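PDB 4TLV: ADP-ribosylating toxin CARDS from Mycoplasma pneumoniae, which transfers ADP-ribosyl groups from NAD(+) to multiple target proteins in vitro and, as the main virulence factor, disrupts respiratory epithelium and vacuolates mammalian cells. Local coordinates for residues Ser27-Val32 against Thr42-Ser47; Ile333-Thr338 against Gln486-Val491; Arg280-Gln285 against Glu417-Val422; Tyr81-Asp86 against Ala144-Ala149. One frame throughout, in Å; residues are numbered along the deposited sequence.

Contact 1 of 4, residues Ser27-Val32 against Thr42-Ser47; sequences STLGDV and TNFGRS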
loop_
_atom_site.group_PDB
_atom_site.type_symbol
_atom_site.label_atom_id
_atom_site.label_comp_id
_atom_site.label_asym_id
_atom_site.label_seq_id
_atom_site.Cartn_x
_atom_site.Cartn_y
_atom_site.Cartn_z
ATOM N N SER A 27 14.844 13.035 17.299
ATOM C CA SER A 27 15.766 12.174 18.042
ATOM C C SER A 27 15.201 10.771 18.150
ATOM O O SER A 27 13.992 10.583 18.025
ATOM C CB SER A 27 15.996 12.742 19.451
ATOM O OG SER A 27 16.720 13.962 19.376
ATOM N N THR A 28 16.061 9.783 18.392
ATOM C CA THR A 28 15.602 8.399 18.486
ATOM C C THR A 28 15.044 8.099 19.878
ATOM O O THR A 28 15.338 8.807 20.840
ATOM C CB THR A 28 16.759 7.413 18.232
ATOM O OG1 THR A 28 17.688 7.495 19.319
ATOM C CG2 THR A 28 17.490 7.745 16.913
ATOM N N LEU A 29 14.264 7.031 19.984
ATOM C CA LEU A 29 13.810 6.525 21.270
ATOM C C LEU A 29 14.976 5.959 22.088
ATOM O O LEU A 29 15.070 6.183 23.298
ATOM C CB LEU A 29 12.756 5.422 21.064
ATOM C CG LEU A 29 11.434 5.862 20.427
ATOM C CD1 LEU A 29 10.675 4.659 19.862
ATOM C CD2 LEU A 29 10.590 6.631 21.440
ATOM N N GLY A 30 15.845 5.200 21.426
ATOM C CA GLY A 30 16.926 4.496 22.095
ATOM C C GLY A 30 18.049 4.089 21.151
ATOM O O GLY A 30 18.262 4.716 20.108
ATOM N N ASP A 31 18.777 3.038 21.514
ATOM C CA ASP A 31 19.975 2.667 20.753
ATOM C C ASP A 31 19.943 1.279 20.115
ATOM O O ASP A 31 20.983 0.775 19.667
ATOM C CB ASP A 31 21.261 2.847 21.592
ATOM C CG ASP A 31 21.255 2.050 22.890
ATOM O OD1 ASP A 31 20.407 1.145 23.049
ATOM O OD2 ASP A 31 22.126 2.329 23.767
ATOM N N VAL A 32 18.758 0.683 20.046
ATOM C CA VAL A 32 18.612 -0.674 19.519
ATOM C C VAL A 32 18.304 -0.696 18.018
ATOM O O VAL A 32 17.290 -0.157 17.570
ATOM C CB VAL A 32 17.499 -1.437 20.264
ATOM C CG1 VAL A 32 17.342 -2.876 19.711
ATOM C CG2 VAL A 32 17.780 -1.457 21.770
ATOM N N THR A 42 8.017 -4.302 19.638
ATOM C CA THR A 42 8.359 -5.152 20.778
ATOM C C THR A 42 9.001 -4.342 21.900
ATOM O O THR A 42 9.967 -3.617 21.662
ATOM C CB THR A 42 9.366 -6.229 20.370
ATOM O OG1 THR A 42 8.883 -6.902 19.210
ATOM C CG2 THR A 42 9.573 -7.244 21.516
ATOM N N ASN A 43 8.486 -4.491 23.123
ATOM C CA ASN A 43 9.015 -3.748 24.275
ATOM C C ASN A 43 9.319 -2.313 23.867
ATOM O O ASN A 43 10.451 -1.836 24.019
ATOM C CB ASN A 43 10.300 -4.396 24.813
ATOM C CG ASN A 43 10.092 -5.826 25.284
ATOM O OD1 ASN A 43 8.904 -6.119 25.799
ATOM N ND2 ASN A 43 10.997 -6.662 25.184
ATOM N N PHE A 44 8.294 -1.634 23.360
ATOM C CA PHE A 44 8.442 -0.362 22.665
ATOM C C PHE A 44 9.160 0.704 23.477
ATOM O O PHE A 44 8.923 0.865 24.682
ATOM C CB PHE A 44 7.056 0.161 22.255
ATOM C CG PHE A 44 7.094 1.434 21.471
ATOM C CD1 PHE A 44 7.540 1.434 20.152
ATOM C CD2 PHE A 44 6.673 2.627 22.037
ATOM C CE1 PHE A 44 7.561 2.620 19.409
ATOM C CE2 PHE A 44 6.696 3.815 21.298
ATOM C CZ PHE A 44 7.142 3.806 19.989
ATOM N N GLY A 45 10.031 1.445 22.805
ATOM C CA GLY A 45 10.621 2.617 23.417
ATOM C C GLY A 45 12.131 2.633 23.365
ATOM O O GLY A 45 12.736 3.542 23.922
ATOM N N ARG A 46 12.734 1.645 22.707
ATOM C CA ARG A 46 14.207 1.547 22.671
ATOM C C ARG A 46 14.803 1.653 21.268
ATOM O O ARG A 46 16.026 1.630 21.121
ATOM C CB ARG A 46 14.682 0.207 23.249
ATOM C CG ARG A 46 14.285 -0.095 24.693
ATOM C CD ARG A 46 14.302 -1.619 24.929
ATOM N NE ARG A 46 13.422 -2.305 23.985
ATOM C CZ ARG A 46 13.796 -3.255 23.126
ATOM N NH1 ARG A 46 15.049 -3.683 23.088
ATOM N NH2 ARG A 46 12.894 -3.795 22.310
ATOM N N SER A 47 13.965 1.743 20.238
ATOM C CA SER A 47 14.493 1.679 18.871
ATOM C C SER A 47 15.373 2.862 18.456
ATOM O O SER A 47 15.122 4.020 18.815
ATOM C CB SER A 47 13.376 1.511 17.839
ATOM O OG SER A 47 13.940 1.269 16.557
HETATM O O HOH W 1 13.108 6.126 17.481
HETATM O O HOH W 2 14.547 -1.505 16.917
#
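Gly30 and Arg46 bring their backbones together in the tight half of this contact, their CA atoms 4.1 Å apart. Two bonds close it: Gly30 N donates to Ser47 O at 3.0 Å, from above that carbonyl's plane, and Val32 N donates to Arg46 O at 3.1 Å with an N-H...O angle of 163°. Gly30, with no side chain, brings CA to 3.2 Å from Arg46 O. Val32 then lays CG2 against Arg46, 3.8 Å from NH1. The guanidinium is fixed from its own segment, with Thr42 O and Asn43 O at its in-plane edge, and Glu37 of helix 35-40 adds a salt bridge. On the apolar side Leu29 crosses Phe44 at about a right angle and touches it through CD1, 3.6 Å from CZ, while Trp235 meets the Phe44 ring edge-to-face. The loose side is where water enters, one molecule bridging Leu29 N and Ser47 O, the other joining Val32 O to Ser47 OG, which is also hydrogen-bonded to Phe49 N. These loops flank helix 35-40 at the surface of the mono-ADP-ribosyltransferase domain; the direct hydrogen bonds between them are both backbone bonds, joined by two water bridges and a small apolar contact.

Contact 2 of 4, residues Ile333-Thr338 against Gln486-Val491; sequences ISLSLT and QDNQNV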
loop_
_atom_site.group_PDB
_atom_site.type_symbol
_atom_site.label_atom_id
_atom_site.label_comp_id
_atom_site.label_asym_id
_atom_site.label_seq_id
_atom_site.Cartn_x
_atom_site.Cartn_y
_atom_site.Cartn_z
ATOM N N ILE A 333 -11.233 -12.325 -6.765
ATOM C CA ILE A 333 -10.512 -11.060 -6.783
ATOM C C ILE A 333 -11.401 -9.882 -6.386
ATOM O O ILE A 333 -12.628 -9.921 -6.505
ATOM C CB ILE A 333 -9.770 -10.781 -8.097
ATOM C CG1 ILE A 333 -10.749 -10.711 -9.251
ATOM C CG2 ILE A 333 -8.630 -11.812 -8.346
ATOM C CD1 ILE A 333 -10.082 -10.888 -10.584
ATOM N N SER A 334 -10.740 -8.859 -5.874
ATOM C CA SER A 334 -11.364 -7.629 -5.415
ATOM C C SER A 334 -11.183 -6.602 -6.525
ATOM O O SER A 334 -10.183 -6.640 -7.240
ATOM C CB SER A 334 -10.642 -7.158 -4.148
ATOM O OG SER A 334 -11.068 -5.866 -3.760
ATOM N N LEU A 335 -12.163 -5.714 -6.689
ATOM C CA LEU A 335 -12.105 -4.658 -7.698
ATOM C C LEU A 335 -12.166 -3.261 -7.076
ATOM O O LEU A 335 -12.905 -3.042 -6.117
ATOM C CB LEU A 335 -13.261 -4.820 -8.685
ATOM C CG LEU A 335 -13.259 -6.135 -9.481
ATOM C CD1 LEU A 335 -14.660 -6.400 -10.077
ATOM C CD2 LEU A 335 -12.168 -6.122 -10.563
ATOM N N SER A 336 -11.400 -2.328 -7.647
ATOM C CA SER A 336 -11.262 -0.960 -7.135
ATOM C C SER A 336 -11.488 0.057 -8.250
ATOM O O SER A 336 -11.191 -0.219 -9.414
ATOM C CB SER A 336 -9.841 -0.747 -6.580
ATOM O OG SER A 336 -9.642 -1.480 -5.390
ATOM N N LEU A 337 -12.022 1.222 -7.886
ATOM C CA LEU A 337 -12.130 2.356 -8.792
ATOM C C LEU A 337 -10.749 2.758 -9.265
ATOM O O LEU A 337 -9.826 2.922 -8.458
ATOM C CB LEU A 337 -12.791 3.544 -8.081
ATOM C CG LEU A 337 -14.317 3.600 -8.208
ATOM C CD1 LEU A 337 -15.001 2.347 -7.713
ATOM C CD2 LEU A 337 -14.870 4.851 -7.507
ATOM N N THR A 338 -10.608 2.935 -10.572
ATOM C CA THR A 338 -9.310 3.194 -11.162
ATOM C C THR A 338 -9.454 4.358 -12.146
ATOM O O THR A 338 -10.369 4.362 -12.971
ATOM C CB THR A 338 -8.799 1.928 -11.889
ATOM O OG1 THR A 338 -8.826 0.809 -10.987
ATOM C CG2 THR A 338 -7.393 2.121 -12.419
ATOM N N GLN A 486 -6.983 -13.445 -16.226
ATOM C CA GLN A 486 -7.478 -13.459 -17.593
ATOM C C GLN A 486 -8.694 -12.545 -17.669
ATOM O O GLN A 486 -8.835 -11.739 -18.583
ATOM C CB GLN A 486 -7.877 -14.881 -17.989
ATOM C CG GLN A 486 -8.478 -14.993 -19.372
ATOM C CD GLN A 486 -8.782 -16.439 -19.743
ATOM O OE1 GLN A 486 -9.752 -17.029 -19.265
ATOM N NE2 GLN A 486 -7.942 -17.017 -20.589
ATOM N N ASP A 487 -9.575 -12.698 -16.692
ATOM C CA ASP A 487 -10.671 -11.768 -16.489
ATOM C C ASP A 487 -11.226 -11.988 -15.093
ATOM O O ASP A 487 -10.688 -12.782 -14.318
ATOM C CB ASP A 487 -11.762 -11.920 -17.560
ATOM C CG ASP A 487 -12.384 -13.312 -17.588
ATOM O OD1 ASP A 487 -12.530 -13.955 -16.527
ATOM O OD2 ASP A 487 -12.752 -13.759 -18.696
ATOM N N ASN A 488 -12.300 -11.291 -14.765
ATOM C CA ASN A 488 -12.821 -11.345 -13.402
ATOM C C ASN A 488 -13.263 -12.731 -12.920
ATOM O O ASN A 488 -13.315 -12.969 -11.721
ATOM C CB ASN A 488 -13.941 -10.315 -13.209
ATOM C CG ASN A 488 -13.414 -8.884 -13.163
ATOM O OD1 ASN A 488 -12.130 -8.744 -12.921
ATOM N ND2 ASN A 488 -14.161 -7.922 -13.341
ATOM N N GLN A 489 -13.570 -13.645 -13.840
ATOM C CA GLN A 489 -14.003 -14.989 -13.451
ATOM C C GLN A 489 -12.965 -16.080 -13.736
ATOM O O GLN A 489 -13.241 -17.256 -13.538
ATOM C CB GLN A 489 -15.324 -15.368 -14.139
ATOM C CG GLN A 489 -16.552 -14.648 -13.588
ATOM C CD GLN A 489 -16.606 -13.203 -14.009
ATOM O OE1 GLN A 489 -16.781 -12.308 -13.181
ATOM N NE2 GLN A 489 -16.456 -12.960 -15.310
ATOM N N ASN A 490 -11.784 -15.696 -14.213
ATOM C CA ASN A 490 -10.781 -16.680 -14.595
ATOM C C ASN A 490 -9.391 -16.228 -14.160
ATOM O O ASN A 490 -8.814 -15.336 -14.769
ATOM C CB ASN A 490 -10.821 -16.902 -16.106
ATOM C CG ASN A 490 -12.110 -17.581 -16.561
ATOM O OD1 ASN A 490 -12.271 -18.789 -16.402
ATOM N ND2 ASN A 490 -13.038 -16.799 -17.111
ATOM N N VAL A 491 -8.876 -16.853 -13.101
ATOM C CA VAL A 491 -7.581 -16.487 -12.523
ATOM C C VAL A 491 -6.684 -17.724 -12.453
ATOM O O VAL A 491 -7.122 -18.787 -12.003
ATOM C CB VAL A 491 -7.772 -15.874 -11.116
ATOM C CG1 VAL A 491 -6.417 -15.583 -10.448
ATOM C CG2 VAL A 491 -8.608 -14.586 -11.200
#
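The two backbones stay apart, Ile333 CA and Asn488 CA being nearest at 7.0 Å, and no hydrogen bond crosses between the segments; residues 487-490 form a type I beta turn that presents Asn488 to Leu335. Asn488 and Leu335 approach from opposite directions. The two methyls of Leu335 divide the amide between them: CD2 lies 3.5 Å from Asn488 OD1, and CD1 lies 3.6 Å from Asn488 ND2. Ile333 reaches the same amide at about a right angle, its CD1 3.8 Å from Asn488 OD1. With CG1 placed between the backbone N and the carbonyl carbon (chi1 61°), Ile333 sends CD1 to Asn488 and has CG2 available for Val491, whose CG2 is 4.0 Å from it. Residues 333-338 belong to the D2 beta-trefoil and 486-491 to the D3 beta-trefoil, making this a buried junction between two domains. The ND2 of Asn488 is satisfied on the D2 side, donating to Asn297 OD1 and Pro294 O, while the backbone O of Asn488 accepts from Thr329 OG1. The turn is braced internally as well. Asp487 OD1 accepts from Gln489 N at 2.9 Å, an Asx turn, and also from Asn490 ND2 at 2.9 Å, the first donor on its anti side and the second on its syn side. Gln486 and Asp487 both face Asn490 in a classic beta bulge, and Gln486 N donates to Asn490 O at 3.0 Å.

Contact 3 of 4, residues Arg280-Gln285 against Glu417-Val422; sequences RGIKTQ and ELQIIV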
loop_
_atom_site.group_PDB
_atom_site.type_symbol
_atom_site.label_atom_id
_atom_site.label_comp_id
_atom_site.label_asym_id
_atom_site.label_seq_id
_atom_site.Cartn_x
_atom_site.Cartn_y
_atom_site.Cartn_z
ATOM N N ARG A 280 -23.173 14.628 -4.997
ATOM C CA ARG A 280 -24.020 15.738 -5.422
ATOM C C ARG A 280 -23.230 16.689 -6.318
ATOM O O ARG A 280 -22.071 17.011 -6.039
ATOM C CB ARG A 280 -24.598 16.467 -4.202
ATOM C CG ARG A 280 -25.613 17.562 -4.524
ATOM C CD ARG A 280 -26.393 17.958 -3.270
ATOM N NE ARG A 280 -27.270 16.877 -2.832
ATOM C CZ ARG A 280 -27.813 16.784 -1.621
ATOM N NH1 ARG A 280 -27.567 17.716 -0.702
ATOM N NH2 ARG A 280 -28.600 15.756 -1.333
ATOM N N GLY A 281 -23.851 17.092 -7.422
ATOM C CA GLY A 281 -23.242 18.034 -8.342
ATOM C C GLY A 281 -23.292 19.406 -7.716
ATOM O O GLY A 281 -24.309 19.791 -7.150
ATOM N N ILE A 282 -22.187 20.134 -7.814
ATOM C CA ILE A 282 -22.018 21.398 -7.106
ATOM C C ILE A 282 -23.005 22.485 -7.527
ATOM O O ILE A 282 -23.546 23.202 -6.684
ATOM C CB ILE A 282 -20.584 21.919 -7.262
ATOM C CG1 ILE A 282 -19.648 21.050 -6.430
ATOM C CG2 ILE A 282 -20.487 23.365 -6.805
ATOM C CD1 ILE A 282 -20.185 20.796 -5.048
ATOM N N LYS A 283 -23.242 22.601 -8.826
ATOM C CA LYS A 283 -24.127 23.644 -9.336
ATOM C C LYS A 283 -25.567 23.151 -9.506
ATOM O O LYS A 283 -26.502 23.761 -8.980
ATOM C CB LYS A 283 -23.582 24.217 -10.650
ATOM C CG LYS A 283 -24.233 25.532 -11.062
ATOM C CD LYS A 283 -23.454 26.214 -12.178
ATOM C CE LYS A 283 -24.079 27.554 -12.547
ATOM N NZ LYS A 283 -23.373 28.212 -13.687
ATOM N N THR A 284 -25.738 22.045 -10.224
ATOM C CA THR A 284 -27.063 21.492 -10.478
ATOM C C THR A 284 -27.724 21.007 -9.197
ATOM O O THR A 284 -28.943 20.915 -9.118
ATOM C CB THR A 284 -27.003 20.294 -11.436
ATOM O OG1 THR A 284 -26.381 19.184 -10.771
ATOM C CG2 THR A 284 -26.225 20.640 -12.693
ATOM N N GLN A 285 -26.909 20.667 -8.204
ATOM C CA GLN A 285 -27.404 20.103 -6.950
ATOM C C GLN A 285 -28.105 18.751 -7.124
ATOM O O GLN A 285 -28.815 18.288 -6.234
ATOM C CB GLN A 285 -28.314 21.098 -6.226
ATOM C CG GLN A 285 -27.563 22.278 -5.621
ATOM C CD GLN A 285 -26.626 21.859 -4.498
ATOM O OE1 GLN A 285 -27.194 21.340 -3.411
ATOM N NE2 GLN A 285 -25.405 21.991 -4.609
ATOM N N GLU A 417 -18.365 19.378 -10.891
ATOM C CA GLU A 417 -17.799 18.555 -9.835
ATOM C C GLU A 417 -18.870 17.897 -8.970
ATOM O O GLU A 417 -19.923 18.471 -8.706
ATOM C CB GLU A 417 -16.812 19.346 -8.966
ATOM C CG GLU A 417 -16.079 18.453 -7.942
ATOM C CD GLU A 417 -15.255 19.221 -6.913
ATOM O OE1 GLU A 417 -15.138 20.467 -7.021
ATOM O OE2 GLU A 417 -14.714 18.563 -5.992
ATOM N N LEU A 418 -18.576 16.672 -8.553
ATOM C CA LEU A 418 -19.408 15.901 -7.647
ATOM C C LEU A 418 -18.647 15.743 -6.349
ATOM O O LEU A 418 -17.453 15.443 -6.356
ATOM C CB LEU A 418 -19.634 14.511 -8.214
ATOM C CG LEU A 418 -20.386 14.409 -9.532
ATOM C CD1 LEU A 418 -20.090 13.071 -10.164
ATOM C CD2 LEU A 418 -21.866 14.577 -9.255
ATOM N N GLN A 419 -19.334 15.934 -5.237
ATOM C CA GLN A 419 -18.719 15.770 -3.937
ATOM C C GLN A 419 -19.564 14.799 -3.131
ATOM O O GLN A 419 -20.781 14.732 -3.295
ATOM C CB GLN A 419 -18.578 17.123 -3.225
ATOM C CG GLN A 419 -17.617 18.073 -3.954
ATOM C CD GLN A 419 -17.354 19.372 -3.210
ATOM O OE1 GLN A 419 -18.040 19.697 -2.247
ATOM N NE2 GLN A 419 -16.349 20.122 -3.664
ATOM N N ILE A 420 -18.911 14.021 -2.282
ATOM C CA ILE A 420 -19.641 13.080 -1.450
ATOM C C ILE A 420 -20.409 13.845 -0.393
ATOM O O ILE A 420 -19.874 14.737 0.241
ATOM C CB ILE A 420 -18.700 12.075 -0.773
ATOM C CG1 ILE A 420 -17.984 11.264 -1.863
ATOM C CG2 ILE A 420 -19.502 11.166 0.175
ATOM C CD1 ILE A 420 -17.211 10.083 -1.361
ATOM N N ILE A 421 -21.672 13.492 -0.204
ATOM C CA ILE A 421 -22.460 14.124 0.840
ATOM C C ILE A 421 -22.756 13.103 1.930
ATOM O O ILE A 421 -23.184 11.985 1.652
ATOM C CB ILE A 421 -23.761 14.736 0.280
ATOM C CG1 ILE A 421 -24.603 13.657 -0.397
ATOM C CG2 ILE A 421 -23.418 15.849 -0.706
ATOM C CD1 ILE A 421 -26.002 14.115 -0.839
ATOM N N VAL A 422 -22.515 13.504 3.169
ATOM C CA VAL A 422 -22.675 12.617 4.306
ATOM C C VAL A 422 -23.873 13.050 5.137
ATOM O O VAL A 422 -23.939 14.185 5.612
ATOM C CB VAL A 422 -21.422 12.629 5.194
ATOM C CG1 VAL A 422 -21.670 11.816 6.469
ATOM C CG2 VAL A 422 -20.224 12.077 4.423
#
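Arg280 and Ile421 cross at about a right angle on the D2 beta-trefoil, where strand 278-281 pairs antiparallel with strand 415-421. Ile421 CD1 lies over one face of the Arg280 guanidinium, offset toward its rim, while CG2 of the same isoleucine rests 3.7 Å from Arg280 CB. The arginine runs out with CG opposite its backbone N (chi1 -174°) and then bends at chi3 (-68°), which turns the flat group across the isoleucine; Thr287 accepts from its NE. Farther along, Ile282 and Gln419 meet obliquely, and Ile282 CD1 lies 3.7 Å from Gln419 CD. Gln419 also donates weakly through NE2 to Glu417 OE2, a carboxylate that Arg377 engages in a salt bridge. Beneath these side chains, Arg280 and Gln419 form a hydrogen-bonded pair: Arg280 N to Gln419 O spans 2.9 Å and Gln419 N to Arg280 O 3.0 Å. The neighbouring Gly281 and Leu418 make a non-hydrogen-bonded pair with CA atoms 4.4 Å apart, and Leu418 CD2 reaches back to 3.7 Å from Gly281 N. Where strand 278-281 ends, Ile282 N donates to Glu417 O at 2.9 Å, nearly along the C=O axis (171°).

Contact 4 of 4, residues Tyr81-Asp86 against Ala144-Ala149; sequences YEIRAD and ANVRSA. With SO4 (sulfate ion), chain G.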
loop_
_atom_site.group_PDB
_atom_site.type_symbol
_atom_site.label_atom_id
_atom_site.label_comp_id
_atom_site.label_asym_id
_atom_site.label_seq_id
_atom_site.Cartn_x
_atom_site.Cartn_y
_atom_site.Cartn_z
ATOM N N TYR A 81 5.184 16.986 9.214
ATOM C CA TYR A 81 6.479 17.441 8.733
ATOM C C TYR A 81 6.872 16.789 7.420
ATOM O O TYR A 81 6.727 15.574 7.251
ATOM C CB TYR A 81 7.548 17.129 9.766
ATOM C CG TYR A 81 7.366 17.938 11.010
ATOM C CD1 TYR A 81 7.793 19.262 11.060
ATOM C CD2 TYR A 81 6.749 17.402 12.131
ATOM C CE1 TYR A 81 7.625 20.016 12.198
ATOM C CE2 TYR A 81 6.566 18.161 13.275
ATOM C CZ TYR A 81 7.013 19.462 13.302
ATOM O OH TYR A 81 6.845 20.234 14.427
ATOM N N GLU A 82 7.394 17.609 6.513
ATOM C CA GLU A 82 7.915 17.152 5.234
ATOM C C GLU A 82 9.436 17.115 5.343
ATOM O O GLU A 82 10.058 18.125 5.671
ATOM C CB GLU A 82 7.495 18.130 4.141
ATOM C CG GLU A 82 8.086 17.825 2.777
ATOM C CD GLU A 82 7.672 18.864 1.742
ATOM O OE1 GLU A 82 8.118 20.015 1.854
ATOM O OE2 GLU A 82 6.895 18.521 0.841
ATOM N N ILE A 83 10.032 15.953 5.068
ATOM C CA ILE A 83 11.424 15.686 5.400
ATOM C C ILE A 83 12.158 15.153 4.169
ATOM O O ILE A 83 11.749 14.141 3.598
ATOM C CB ILE A 83 11.507 14.603 6.515
ATOM C CG1 ILE A 83 10.683 15.007 7.748
ATOM C CG2 ILE A 83 12.957 14.272 6.866
ATOM C CD1 ILE A 83 10.376 13.838 8.709
ATOM N N ARG A 84 13.239 15.825 3.767
ATOM C CA ARG A 84 14.032 15.364 2.636
ATOM C C ARG A 84 14.741 14.089 3.052
ATOM O O ARG A 84 15.417 14.057 4.074
ATOM C CB ARG A 84 15.066 16.417 2.178
ATOM C CG ARG A 84 15.973 15.967 1.032
ATOM C CD ARG A 84 16.985 17.079 0.594
ATOM N NE ARG A 84 17.521 17.799 1.752
ATOM C CZ ARG A 84 18.456 17.324 2.569
ATOM N NH1 ARG A 84 19.005 16.127 2.346
ATOM N NH2 ARG A 84 18.839 18.042 3.620
ATOM N N ALA A 85 14.585 13.046 2.245
ATOM C CA ALA A 85 15.217 11.755 2.519
ATOM C C ALA A 85 16.647 11.701 1.978
ATOM O O ALA A 85 16.967 12.357 0.997
ATOM C CB ALA A 85 14.396 10.639 1.912
ATOM N N ASP A 86 17.497 10.910 2.629
ATOM C CA ASP A 86 18.882 10.746 2.189
ATOM C C ASP A 86 19.297 9.289 2.438
ATOM O O ASP A 86 18.445 8.463 2.741
ATOM C CB ASP A 86 19.822 11.761 2.877
ATOM C CG ASP A 86 19.845 11.615 4.410
ATOM O OD1 ASP A 86 19.682 10.484 4.905
ATOM O OD2 ASP A 86 20.069 12.629 5.121
ATOM N N ALA A 144 18.317 20.060 9.366
ATOM C CA ALA A 144 18.534 20.435 7.971
ATOM C C ALA A 144 17.735 19.620 6.941
ATOM O O ALA A 144 17.551 20.086 5.816
ATOM C CB ALA A 144 20.036 20.412 7.631
ATOM N N ASN A 145 17.270 18.425 7.319
ATOM C CA ASN A 145 16.422 17.615 6.433
ATOM C C ASN A 145 14.958 18.086 6.408
ATOM O O ASN A 145 14.211 17.734 5.499
ATOM C CB ASN A 145 16.422 16.127 6.850
ATOM C CG ASN A 145 17.730 15.419 6.533
ATOM O OD1 ASN A 145 18.803 15.809 7.216
ATOM N ND2 ASN A 145 17.766 14.507 5.692
ATOM N N VAL A 146 14.539 18.845 7.418
ATOM C CA VAL A 146 13.111 19.135 7.586
ATOM C C VAL A 146 12.748 20.407 6.825
ATOM O O VAL A 146 13.215 21.504 7.163
ATOM C CB VAL A 146 12.726 19.270 9.079
ATOM C CG1 VAL A 146 11.214 19.481 9.235
ATOM C CG2 VAL A 146 13.160 18.029 9.859
ATOM N N ARG A 147 11.961 20.263 5.766
ATOM C CA ARG A 147 11.696 21.407 4.904
ATOM C C ARG A 147 10.507 22.237 5.359
ATOM O O ARG A 147 10.576 23.466 5.351
ATOM C CB ARG A 147 11.498 20.995 3.441
ATOM C CG ARG A 147 11.286 22.208 2.502
ATOM C CD ARG A 147 11.442 21.854 1.019
ATOM N NE ARG A 147 10.222 21.251 0.471
ATOM C CZ ARG A 147 9.993 21.103 -0.827
ATOM N NH1 ARG A 147 10.900 21.514 -1.716
ATOM N NH2 ARG A 147 8.863 20.555 -1.244
ATOM N N SER A 148 9.417 21.566 5.735
ATOM C CA SER A 148 8.141 22.260 5.964
ATOM C C SER A 148 7.335 21.605 7.074
ATOM O O SER A 148 7.591 20.460 7.451
ATOM C CB SER A 148 7.289 22.242 4.686
ATOM O OG SER A 148 8.043 22.652 3.557
ATOM N N ALA A 149 6.338 22.330 7.574
ATOM C CA ALA A 149 5.365 21.769 8.508
ATOM C C ALA A 149 3.984 22.365 8.248
ATOM O O ALA A 149 3.884 23.496 7.769
ATOM C CB ALA A 149 5.784 22.041 9.928
HETATM S S SO4 G . 9.962 19.679 -4.953
HETATM O O1 SO4 G . 11.009 20.579 -4.475
HETATM O O2 SO4 G . 9.565 20.012 -6.332
HETATM O O3 SO4 G . 10.481 18.315 -4.937
HETATM O O4 SO4 G . 8.782 19.801 -4.075
HETATM O O HOH W 3 20.714 17.043 5.669
#
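Glu82 OE1 is gripped by Arg147, whose NE donates to it at 2.8 Å in a salt bridge and whose NH2 adds a weak second bond. The two side chains lie side by side and point the same way, their carboxylate and guanidinium planes 57° apart: OE1 sits in the guanidinium plane, yet NE meets it from above the carboxylate. The Arg147 chain leaves the backbone trans (chi1 -177°) and turns at chi3, which brings NE alongside OE1. NH1 and NH2 reach on to a sulfate, probably from the crystallisation liquor, each bond 2.9 Å long, to O1 and O4 respectively; Arg8 also binds that ion. At the far end Asn145 ND2 joins two acceptors, Arg84 O at 2.9 Å and Asp86 OD2 at 3.0 Å, both close to its amide plane, while Asp86 holds His88 through OD1. Asn145 OD1 accepts from a water that also takes a bond from Arg84 NH2; Arg84 NH1 is hydrogen-bonded to Thr190 OG1. On the sheet face carrying Tyr81, Ile83, Val146 and Ala149, Tyr81 CE1 packs 3.6 Å from Ala149 CB, and Phe26 meets the tyrosine ring edge-to-face. Glu82 N donates to Ser148 O, and Arg147 N to Glu82 O at 2.9 Å. Arg147 and Ser148 thus both face Glu82, a classic beta bulge between antiparallel strands 76-84 and 146-156 of the mono-ADP-ribosyltransferase domain's five-stranded sheet.

From the N terminus, contact 1 closes a short loop around helix 35-40, and contact 4 then closes a longer one, bringing strand 146-156 beside strand 76-84; the two follow in series within the mono-ADP-ribosyltransferase domain, centres about 22 Å apart. The chain next enters D2, where contact 3 opens at residues 280-285. Contact 2 opens at 333-338 before contact 3 closes at 417-422, and itself closes only at 486-491 in D3, so the two cross. Contact 3 ties the ends of the D2 trefoil together, whereas contact 2 joins D2 to D3. Nearest atoms of contacts 2 and 3 are about 8 Å apart, without touching.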